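Local coordinates for DUF3822 family protein (Bacteroides thetaiotaomicron VPI-5482, PDB 3HRG) that is of unknown function but adopts an actin-like ATPase fold, consistent with membership of the ASKHA superfamily of nucleotide-handling proteins, at residues 3-8 with 24-29; 50-55 with 125-130; 191-196 with 225-230. All coordinates share one frame; numbering follows the deposited sequence.

Contact 1: residues 3-8 with 24-29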
loop_
_atom_site.group_PDB
_atom_site.type_symbol
_atom_site.label_atom_id
_atom_site.label_comp_id
_atom_site.label_asym_id
_atom_site.label_seq_id
_atom_site.Cartn_x
_atom_site.Cartn_y
_atom_site.Cartn_z
ATOM N N ILE A 3 0.135 7.681 24.250
ATOM C CA ILE A 3 -0.910 6.695 24.332
ATOM C C ILE A 3 -1.061 6.136 25.749
ATOM O O ILE A 3 -0.077 5.725 26.361
ATOM C CB ILE A 3 -0.610 5.530 23.365
ATOM C CG1 ILE A 3 -0.588 6.037 21.902
ATOM C CG2 ILE A 3 -1.651 4.388 23.536
ATOM C CD1 ILE A 3 -2.003 6.621 21.435
ATOM N N ASP A 4 -2.285 6.178 26.272
ATOM C CA ASP A 4 -2.598 5.571 27.540
ATOM C C ASP A 4 -3.004 4.161 27.114
ATOM O O ASP A 4 -4.094 3.959 26.594
ATOM C CB ASP A 4 -3.722 6.302 28.271
ATOM C CG ASP A 4 -4.164 5.577 29.554
ATOM O OD1 ASP A 4 -3.793 4.381 29.749
ATOM O OD2 ASP A 4 -4.877 6.207 30.368
ATOM N N PHE A 5 -2.125 3.180 27.319
ATOM C CA PHE A 5 -2.427 1.807 26.899
ATOM C C PHE A 5 -3.581 1.134 27.636
ATOM O O PHE A 5 -4.160 0.159 27.104
ATOM C CB PHE A 5 -1.180 0.923 26.908
ATOM C CG PHE A 5 -0.219 1.275 25.838
ATOM C CD1 PHE A 5 -0.399 0.796 24.534
ATOM C CD2 PHE A 5 0.845 2.105 26.093
ATOM C CE1 PHE A 5 0.497 1.151 23.527
ATOM C CE2 PHE A 5 1.730 2.433 25.090
ATOM C CZ PHE A 5 1.553 1.942 23.819
ATOM N N THR A 6 -3.956 1.649 28.799
ATOM C CA THR A 6 -5.112 1.091 29.514
ATOM C C THR A 6 -6.418 1.459 28.799
ATOM O O THR A 6 -7.441 0.871 29.116
ATOM C CB THR A 6 -5.176 1.470 31.008
ATOM O OG1 THR A 6 -5.467 2.863 31.176
ATOM C CG2 THR A 6 -3.877 1.106 31.665
ATOM N N LYS A 7 -6.371 2.396 27.832
ATOM C CA LYS A 7 -7.546 2.762 27.030
ATOM C C LYS A 7 -7.515 2.075 25.644
ATOM O O LYS A 7 -8.300 2.440 24.754
ATOM C CB LYS A 7 -7.631 4.284 26.880
ATOM C CG LYS A 7 -7.841 5.053 28.207
ATOM C CD LYS A 7 -7.718 6.584 28.038
ATOM C CE LYS A 7 -8.039 7.353 29.333
ATOM N NZ LYS A 7 -9.441 7.042 29.777
ATOM N N SER A 8 -6.631 1.084 25.461
ATOM C CA SER A 8 -6.484 0.409 24.165
ATOM C C SER A 8 -7.782 -0.135 23.557
ATOM O O SER A 8 -7.919 -0.132 22.316
ATOM C CB SER A 8 -5.467 -0.737 24.250
ATOM O OG SER A 8 -5.930 -1.728 25.144
ATOM N N PHE A 24 3.637 0.119 12.806
ATOM C CA PHE A 24 2.497 0.008 13.668
ATOM C C PHE A 24 2.046 1.410 14.101
ATOM O O PHE A 24 2.888 2.256 14.416
ATOM C CB PHE A 24 2.873 -0.764 14.923
ATOM C CG PHE A 24 3.452 -2.121 14.665
ATOM C CD1 PHE A 24 4.803 -2.281 14.443
ATOM C CD2 PHE A 24 2.646 -3.231 14.664
ATOM C CE1 PHE A 24 5.335 -3.549 14.209
ATOM C CE2 PHE A 24 3.161 -4.482 14.447
ATOM C CZ PHE A 24 4.498 -4.640 14.200
ATOM N N SER A 25 0.745 1.667 14.119
ATOM C CA SER A 25 0.248 2.940 14.616
ATOM C C SER A 25 -1.036 2.708 15.402
ATOM O O SER A 25 -1.800 1.787 15.121
ATOM C CB SER A 25 0.019 3.951 13.520
ATOM O OG SER A 25 -0.995 3.486 12.666
ATOM N N ILE A 26 -1.249 3.568 16.378
ATOM C CA ILE A 26 -2.414 3.531 17.245
ATOM C C ILE A 26 -3.161 4.842 17.016
ATOM O O ILE A 26 -2.565 5.912 17.088
ATOM C CB ILE A 26 -1.991 3.294 18.731
ATOM C CG1 ILE A 26 -1.419 1.880 18.864
ATOM C CG2 ILE A 26 -3.189 3.455 19.642
ATOM C CD1 ILE A 26 -1.063 1.453 20.272
ATOM N N TYR A 27 -4.449 4.735 16.680
ATOM C CA TYR A 27 -5.333 5.842 16.419
ATOM C C TYR A 27 -6.396 5.917 17.526
ATOM O O TYR A 27 -7.045 4.918 17.837
ATOM C CB TYR A 27 -6.006 5.701 15.050
ATOM C CG TYR A 27 -7.151 6.666 14.815
ATOM C CD1 TYR A 27 -6.919 8.009 14.546
ATOM C CD2 TYR A 27 -8.471 6.233 14.867
ATOM C CE1 TYR A 27 -7.965 8.894 14.337
ATOM C CE2 TYR A 27 -9.523 7.108 14.658
ATOM C CZ TYR A 27 -9.263 8.432 14.403
ATOM O OH TYR A 27 -10.307 9.285 14.217
ATOM N N ASN A 28 -6.535 7.116 18.095
ATOM C CA ASN A 28 -7.472 7.441 19.162
ATOM C C ASN A 28 -8.602 8.243 18.544
ATOM O O ASN A 28 -8.383 9.383 18.190
ATOM C CB ASN A 28 -6.758 8.256 20.259
ATOM C CG ASN A 28 -7.677 8.651 21.415
ATOM O OD1 ASN A 28 -8.900 8.545 21.314
ATOM N ND2 ASN A 28 -7.092 9.129 22.505
ATOM N N PRO A 29 -9.807 7.654 18.390
ATOM C CA PRO A 29 -10.918 8.448 17.813
ATOM C C PRO A 29 -11.578 9.384 18.815
ATOM O O PRO A 29 -12.298 10.279 18.401
ATOM C CB PRO A 29 -11.951 7.386 17.418
ATOM C CG PRO A 29 -11.767 6.316 18.450
ATOM C CD PRO A 29 -10.250 6.291 18.741
#
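Ile26, on strand 22-28 of the first five-stranded mixed sheet of the actin-like fold, receives Ile3 and Phe5 from the N-terminal lead-in to strand 12-17. The Ile26 side chain divides at CB, which lets one residue meet two neighbours. Its short branch ends in CG2, 3.8 Å from Ile3 CD1. The longer branch runs through CG1 to CD1, which comes within 3.6 Å of Phe5 CE1, obliquely to the ring, the two side chains crossing at about a right angle. CG1 is anti to the carbonyl carbon (chi1 -67°) and CG2 anti to the backbone N, so the two branches part toward different partners.

The lead-in is folded on itself: Ile3 CG2 sits 3.8 Å above the plane of the Phe5 ring, over its centre, so both apolar residues reach the strand as one block. Leu37 of strand 33-40 touches Phe5 and Ile26 alike, and Leu13 and Tyr66 also pack on Ile26.

Behind this pair the backbone turns, with polar bonds across the turn. Asp4 begins an Asx turn, its OD1 accepting from Thr6 N at 2.9 Å, and from the same face of the carboxylate Thr6 OG1 donates to that OD1 at 2.7 Å.

Contact 2: residues 50-55 with 125-130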
loop_
_atom_site.group_PDB
_atom_site.type_symbol
_atom_site.label_atom_id
_atom_site.label_comp_id
_atom_site.label_asym_id
_atom_site.label_seq_id
_atom_site.Cartn_x
_atom_site.Cartn_y
_atom_site.Cartn_z
ATOM N N ALA A 50 8.086 -15.707 10.417
ATOM C CA ALA A 50 9.076 -15.824 11.497
ATOM C C ALA A 50 9.385 -14.446 12.077
ATOM O O ALA A 50 9.524 -14.307 13.293
ATOM C CB ALA A 50 10.376 -16.568 11.032
ATOM N N ASN A 51 9.482 -13.432 11.218
ATOM C CA ASN A 51 9.687 -12.056 11.694
ATOM C C ASN A 51 8.495 -11.593 12.515
ATOM O O ASN A 51 8.682 -10.940 13.546
ATOM C CB ASN A 51 9.966 -11.095 10.549
ATOM C CG ASN A 51 11.433 -11.090 10.120
ATOM O OD1 ASN A 51 12.271 -10.550 10.824
ATOM N ND2 ASN A 51 11.728 -11.605 8.931
ATOM N N LEU A 52 7.288 -11.920 12.043
ATOM C CA LEU A 52 6.059 -11.550 12.735
ATOM C C LEU A 52 5.986 -12.203 14.127
ATOM O O LEU A 52 5.671 -11.531 15.110
ATOM C CB LEU A 52 4.844 -11.914 11.861
ATOM C CG LEU A 52 3.436 -11.446 12.222
ATOM C CD1 LEU A 52 3.391 -9.959 12.239
ATOM C CD2 LEU A 52 2.443 -11.990 11.201
ATOM N N LYS A 53 6.274 -13.503 14.205
ATOM C CA LYS A 53 6.237 -14.183 15.484
ATOM C C LYS A 53 7.250 -13.556 16.447
ATOM O O LYS A 53 6.959 -13.424 17.627
ATOM C CB LYS A 53 6.453 -15.682 15.333
ATOM C CG LYS A 53 5.266 -16.394 14.668
ATOM C CD LYS A 53 5.539 -17.871 14.445
ATOM C CE LYS A 53 4.328 -18.573 13.842
ATOM N NZ LYS A 53 4.534 -20.046 13.686
ATOM N N ASN A 54 8.428 -13.195 15.942
ATOM C CA ASN A 54 9.437 -12.530 16.776
ATOM C C ASN A 54 8.945 -11.181 17.328
ATOM O O ASN A 54 9.077 -10.935 18.509
ATOM C CB ASN A 54 10.749 -12.281 16.004
ATOM C CG ASN A 54 11.605 -13.506 15.874
ATOM O OD1 ASN A 54 11.445 -14.459 16.636
ATOM N ND2 ASN A 54 12.565 -13.484 14.930
ATOM N N VAL A 55 8.361 -10.341 16.483
ATOM C CA VAL A 55 7.921 -9.007 16.952
ATOM C C VAL A 55 6.734 -9.125 17.934
ATOM O O VAL A 55 6.657 -8.352 18.882
ATOM C CB VAL A 55 7.597 -8.009 15.810
ATOM C CG1 VAL A 55 6.239 -8.284 15.182
ATOM C CG2 VAL A 55 7.605 -6.570 16.352
ATOM N N LYS A 125 -0.221 -17.641 3.717
ATOM C CA LYS A 125 -1.168 -18.361 4.578
ATOM C C LYS A 125 -0.699 -18.529 6.023
ATOM O O LYS A 125 -1.504 -18.446 6.929
ATOM C CB LYS A 125 -1.518 -19.718 3.977
ATOM C CG LYS A 125 -2.502 -20.532 4.770
ATOM C CD LYS A 125 -3.031 -21.721 3.925
ATOM C CE LYS A 125 -3.979 -22.604 4.748
ATOM N NZ LYS A 125 -4.551 -23.753 3.947
ATOM N N SER A 126 0.581 -18.823 6.224
ATOM C CA SER A 126 1.144 -18.941 7.569
ATOM C C SER A 126 0.977 -17.609 8.321
ATOM O O SER A 126 0.654 -17.585 9.512
ATOM C CB SER A 126 2.629 -19.279 7.504
ATOM O OG SER A 126 2.833 -20.523 6.885
ATOM N N THR A 127 1.212 -16.514 7.606
ATOM C CA THR A 127 1.049 -15.157 8.157
ATOM C C THR A 127 -0.417 -14.897 8.528
ATOM O O THR A 127 -0.695 -14.424 9.643
ATOM C CB THR A 127 1.612 -14.086 7.200
ATOM O OG1 THR A 127 3.037 -14.155 7.238
ATOM C CG2 THR A 127 1.201 -12.695 7.636
ATOM N N TYR A 128 -1.330 -15.207 7.612
ATOM C CA TYR A 128 -2.768 -15.069 7.875
ATOM C C TYR A 128 -3.229 -15.893 9.091
ATOM O O TYR A 128 -3.940 -15.394 9.951
ATOM C CB TYR A 128 -3.615 -15.449 6.633
ATOM C CG TYR A 128 -5.077 -15.511 7.002
ATOM C CD1 TYR A 128 -5.810 -14.340 7.141
ATOM C CD2 TYR A 128 -5.693 -16.712 7.305
ATOM C CE1 TYR A 128 -7.152 -14.366 7.536
ATOM C CE2 TYR A 128 -7.023 -16.744 7.717
ATOM C CZ TYR A 128 -7.737 -15.552 7.816
ATOM O OH TYR A 128 -9.057 -15.551 8.209
ATOM N N THR A 129 -2.829 -17.154 9.158
ATOM C CA THR A 129 -3.190 -18.045 10.271
ATOM C C THR A 129 -2.723 -17.466 11.587
ATOM O O THR A 129 -3.462 -17.428 12.554
ATOM C CB THR A 129 -2.560 -19.427 10.059
ATOM O OG1 THR A 129 -3.005 -19.934 8.783
ATOM C CG2 THR A 129 -2.925 -20.418 11.184
ATOM N N PHE A 130 -1.492 -16.973 11.606
ATOM C CA PHE A 130 -0.964 -16.400 12.821
ATOM C C PHE A 130 -1.751 -15.154 13.223
ATOM O O PHE A 130 -2.137 -15.034 14.371
ATOM C CB PHE A 130 0.518 -16.067 12.691
ATOM C CG PHE A 130 1.080 -15.417 13.912
ATOM C CD1 PHE A 130 1.380 -16.168 15.027
ATOM C CD2 PHE A 130 1.255 -14.046 13.958
ATOM C CE1 PHE A 130 1.873 -15.576 16.172
ATOM C CE2 PHE A 130 1.755 -13.435 15.099
ATOM C CZ PHE A 130 2.065 -14.195 16.206
#
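Leu52 and Phe130 each extend CG away from their own backbone nitrogen (chi1 -170° and 177°), and these two torsions send the side chains across the gap between neighbouring helices of the actin-like fold's first half. Helices 48-58 and 125-134 run nearly parallel here, with segment axes 25° apart in direction and 10.3 Å at closest approach. Such a spacing is wide enough for a phenylalanine, and the Phe130 ring fills it, lodged against the consecutive residues Leu52 and Lys53.

Leu52 meets the ring obliquely: its CD2 lies 3.6 Å from Phe130 CD2, and its CG approaches both Phe130 CD2 and CE2. Lys53 takes a face. Its CG stands 3.8 Å above the ring plane, offset toward the rim, in a CH-pi contact, and the extended chain then carries CE past Phe130 CD1 at 4.0 Å. A lysine suits this exposed margin because its methylenes can cover an aromatic ring while its amino group lies beyond them. Phe56 adds an edge-to-face partner for Phe130.

On the buried side, Thr127 turns its methyl to the leucine, CG2 being 3.8 Å from Leu52 CD2, while its hydroxyl is hydrogen-bonded to Thr49 OG1. Leu17 of strand 12-17 touches both Leu52 and Thr127, seating the pair on the sheet. Leu52 is modelled in two conformations; the contacts given are those of one, and whether the other keeps them is undecided. Farther round the helix, Thr129 N and OG1 reach Lys125 O from opposite faces of its carbonyl plane, OG1 at 2.8 Å.

Contact 3: residues 191-196 with 225-230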
loop_
_atom_site.group_PDB
_atom_site.type_symbol
_atom_site.label_atom_id
_atom_site.label_comp_id
_atom_site.label_asym_id
_atom_site.label_seq_id
_atom_site.Cartn_x
_atom_site.Cartn_y
_atom_site.Cartn_z
HETATM N N MSE A 191 14.541 -2.932 -8.566
HETATM C CA MSE A 191 15.501 -2.697 -7.502
HETATM C C MSE A 191 16.316 -1.396 -7.647
HETATM O O MSE A 191 16.806 -0.847 -6.644
HETATM C CB MSE A 191 16.567 -3.819 -7.549
HETATM C CG MSE A 191 16.217 -5.285 -8.077
HETATM SE SE MSE A 191 15.193 -6.658 -7.063
HETATM C CE MSE A 191 13.420 -5.953 -7.289
ATOM N N GLN A 192 16.555 -0.982 -8.895
ATOM C CA GLN A 192 17.375 0.161 -9.216
ATOM C C GLN A 192 16.787 1.159 -10.124
ATOM O O GLN A 192 15.767 0.923 -10.779
ATOM C CB GLN A 192 18.708 -0.359 -9.724
ATOM C CG GLN A 192 18.668 -1.196 -10.932
ATOM C CD GLN A 192 19.778 -2.187 -10.911
ATOM O OE1 GLN A 192 20.707 -2.103 -10.096
ATOM N NE2 GLN A 192 19.673 -3.175 -11.775
ATOM N N THR A 193 17.462 2.300 -10.128
ATOM C CA THR A 193 17.019 3.451 -10.849
ATOM C C THR A 193 16.621 3.183 -12.303
ATOM O O THR A 193 15.545 3.616 -12.683
ATOM C CB THR A 193 18.088 4.519 -10.783
ATOM O OG1 THR A 193 18.440 4.690 -9.397
ATOM C CG2 THR A 193 17.567 5.783 -11.330
ATOM N N GLU A 194 17.448 2.473 -13.066
ATOM C CA GLU A 194 17.122 2.224 -14.497
ATOM C C GLU A 194 15.809 1.459 -14.666
ATOM O O GLU A 194 15.056 1.776 -15.571
ATOM C CB GLU A 194 18.257 1.525 -15.268
ATOM C CG GLU A 194 18.519 0.088 -14.862
ATOM C CD GLU A 194 19.756 -0.516 -15.517
ATOM O OE1 GLU A 194 19.796 -0.706 -16.755
ATOM O OE2 GLU A 194 20.693 -0.839 -14.760
ATOM N N ASP A 195 15.528 0.476 -13.814
ATOM C CA ASP A 195 14.269 -0.299 -13.873
ATOM C C ASP A 195 13.064 0.514 -13.430
ATOM O O ASP A 195 11.951 0.385 -13.965
ATOM C CB ASP A 195 14.245 -1.440 -12.891
ATOM C CG ASP A 195 15.211 -2.508 -13.159
ATOM O OD1 ASP A 195 15.656 -2.660 -14.312
ATOM O OD2 ASP A 195 15.457 -3.239 -12.171
ATOM N N ARG A 196 13.262 1.324 -12.389
ATOM C CA ARG A 196 12.181 2.167 -11.899
ATOM C C ARG A 196 11.729 3.119 -13.013
ATOM O O ARG A 196 10.536 3.257 -13.271
ATOM C CB ARG A 196 12.648 2.973 -10.666
ATOM C CG ARG A 196 12.801 2.115 -9.422
ATOM C CD ARG A 196 13.445 2.870 -8.272
ATOM N NE ARG A 196 13.421 2.066 -7.064
ATOM C CZ ARG A 196 14.066 2.332 -5.931
ATOM N NH1 ARG A 196 14.900 3.375 -5.820
ATOM N NH2 ARG A 196 13.914 1.507 -4.895
ATOM N N LYS A 225 18.159 9.378 -5.587
ATOM C CA LYS A 225 17.177 10.382 -5.992
ATOM C C LYS A 225 17.670 11.294 -7.121
ATOM O O LYS A 225 16.951 11.501 -8.103
ATOM C CB LYS A 225 16.772 11.256 -4.796
ATOM C CG LYS A 225 15.560 12.171 -5.062
ATOM C CD LYS A 225 15.403 13.325 -4.034
ATOM C CE LYS A 225 16.467 14.426 -4.173
ATOM N N GLU A 226 18.894 11.788 -7.013
ATOM C CA GLU A 226 19.404 12.724 -8.024
ATOM C C GLU A 226 19.359 12.115 -9.437
ATOM O O GLU A 226 18.858 12.749 -10.368
ATOM C CB GLU A 226 20.792 13.221 -7.665
ATOM C CG GLU A 226 21.298 14.353 -8.568
ATOM C CD GLU A 226 22.586 14.974 -8.067
ATOM O OE1 GLU A 226 23.000 14.712 -6.909
ATOM O OE2 GLU A 226 23.199 15.745 -8.828
ATOM N N THR A 227 19.826 10.879 -9.567
ATOM C CA THR A 227 19.831 10.180 -10.854
ATOM C C THR A 227 18.421 9.911 -11.343
ATOM O O THR A 227 18.109 10.145 -12.523
ATOM C CB THR A 227 20.636 8.876 -10.749
ATOM O OG1 THR A 227 21.972 9.214 -10.389
ATOM C CG2 THR A 227 20.647 8.106 -12.084
ATOM N N LEU A 228 17.577 9.416 -10.452
ATOM C CA LEU A 228 16.200 9.159 -10.772
ATOM C C LEU A 228 15.504 10.416 -11.333
ATOM O O LEU A 228 14.897 10.367 -12.420
ATOM C CB LEU A 228 15.462 8.662 -9.521
ATOM C CG LEU A 228 13.979 8.337 -9.620
ATOM C CD1 LEU A 228 13.712 7.206 -10.632
ATOM C CD2 LEU A 228 13.452 7.982 -8.208
HETATM N N MSE A 229 15.606 11.530 -10.605
HETATM C CA MSE A 229 14.930 12.783 -11.000
HETATM C C MSE A 229 15.521 13.363 -12.288
HETATM O O MSE A 229 14.782 13.838 -13.168
HETATM C CB MSE A 229 14.978 13.824 -9.872
HETATM C CG MSE A 229 14.331 13.395 -8.608
HETATM SE SE MSE A 229 12.431 13.256 -8.842
HETATM C CE MSE A 229 12.075 15.174 -8.698
ATOM N N ASN A 230 16.838 13.321 -12.428
ATOM C CA ASN A 230 17.454 13.863 -13.649
ATOM C C ASN A 230 16.965 13.156 -14.905
ATOM O O ASN A 230 16.693 13.813 -15.899
ATOM C CB ASN A 230 18.971 13.827 -13.596
ATOM C CG ASN A 230 19.543 14.887 -12.693
ATOM O OD1 ASN A 230 18.828 15.800 -12.264
ATOM N ND2 ASN A 230 20.841 14.794 -12.410
#
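Thr193 OG1 is hydrogen-bonded to Asp224 OD2, just before helix 225-235, while the methyl of the same threonine packs on Leu228 within that helix. The arrangement belongs to the second half of the actin-like fold, where helix 225-235 forms the crossover of a beta-alpha-beta unit between the parallel strands 215-220 and 239-241. The start of helix 193-206 is pressed against it, with the CA atoms of Thr193 and Leu228 5.8 Å apart.

A threonine fits so narrow a gap because it is short and has one polar and one apolar branch. OG1 stands beside the backbone N (chi1 -51°), which leaves CG2 anti to that nitrogen and 3.7 Å from Leu228 CA, equally near Leu228 N, resting on the opposing backbone. Thr227 lays its methyl beside that of Thr193, CG2 to CG2 at 3.9 Å, and its hydroxyl makes a weak hydrogen bond to Asp224 OD1.

One turn on, Arg196 contributes the apolar base of its chain before extending to Ser223 OG through NH1. Gln192, at the N-cap position, accepts the first-turn backbone bond through its carbonyl, Arg196 N to Gln192 O at 3.0 Å. Looser is the approach of Arg196 CB to Leu228 CD1, 4.4 Å.

The three contacts follow one another in series along the chain, neither nesting nor crossing. Contact 1 closes first, folding the N-terminal lead-in over strand 22-28 and enclosing 15 residues that include strand 12-17. Contact 2 spans 69 residues, among them the antiparallel sheet of strands 78-82, 105-112 and 117-124, and joins the two helices on the first mixed sheet. Contacts 1 and 2 meet at Phe24 CZ and Val55 CG1, 4.2 Å apart, in one of the two conformers of Val55. In the second mixed sheet's half, which repeats the strand order, contact 3 joins helices 193-206 and 225-235 across 28 residues, in topological positions comparable to those of contact 2, about 17 Å away at nearest atoms.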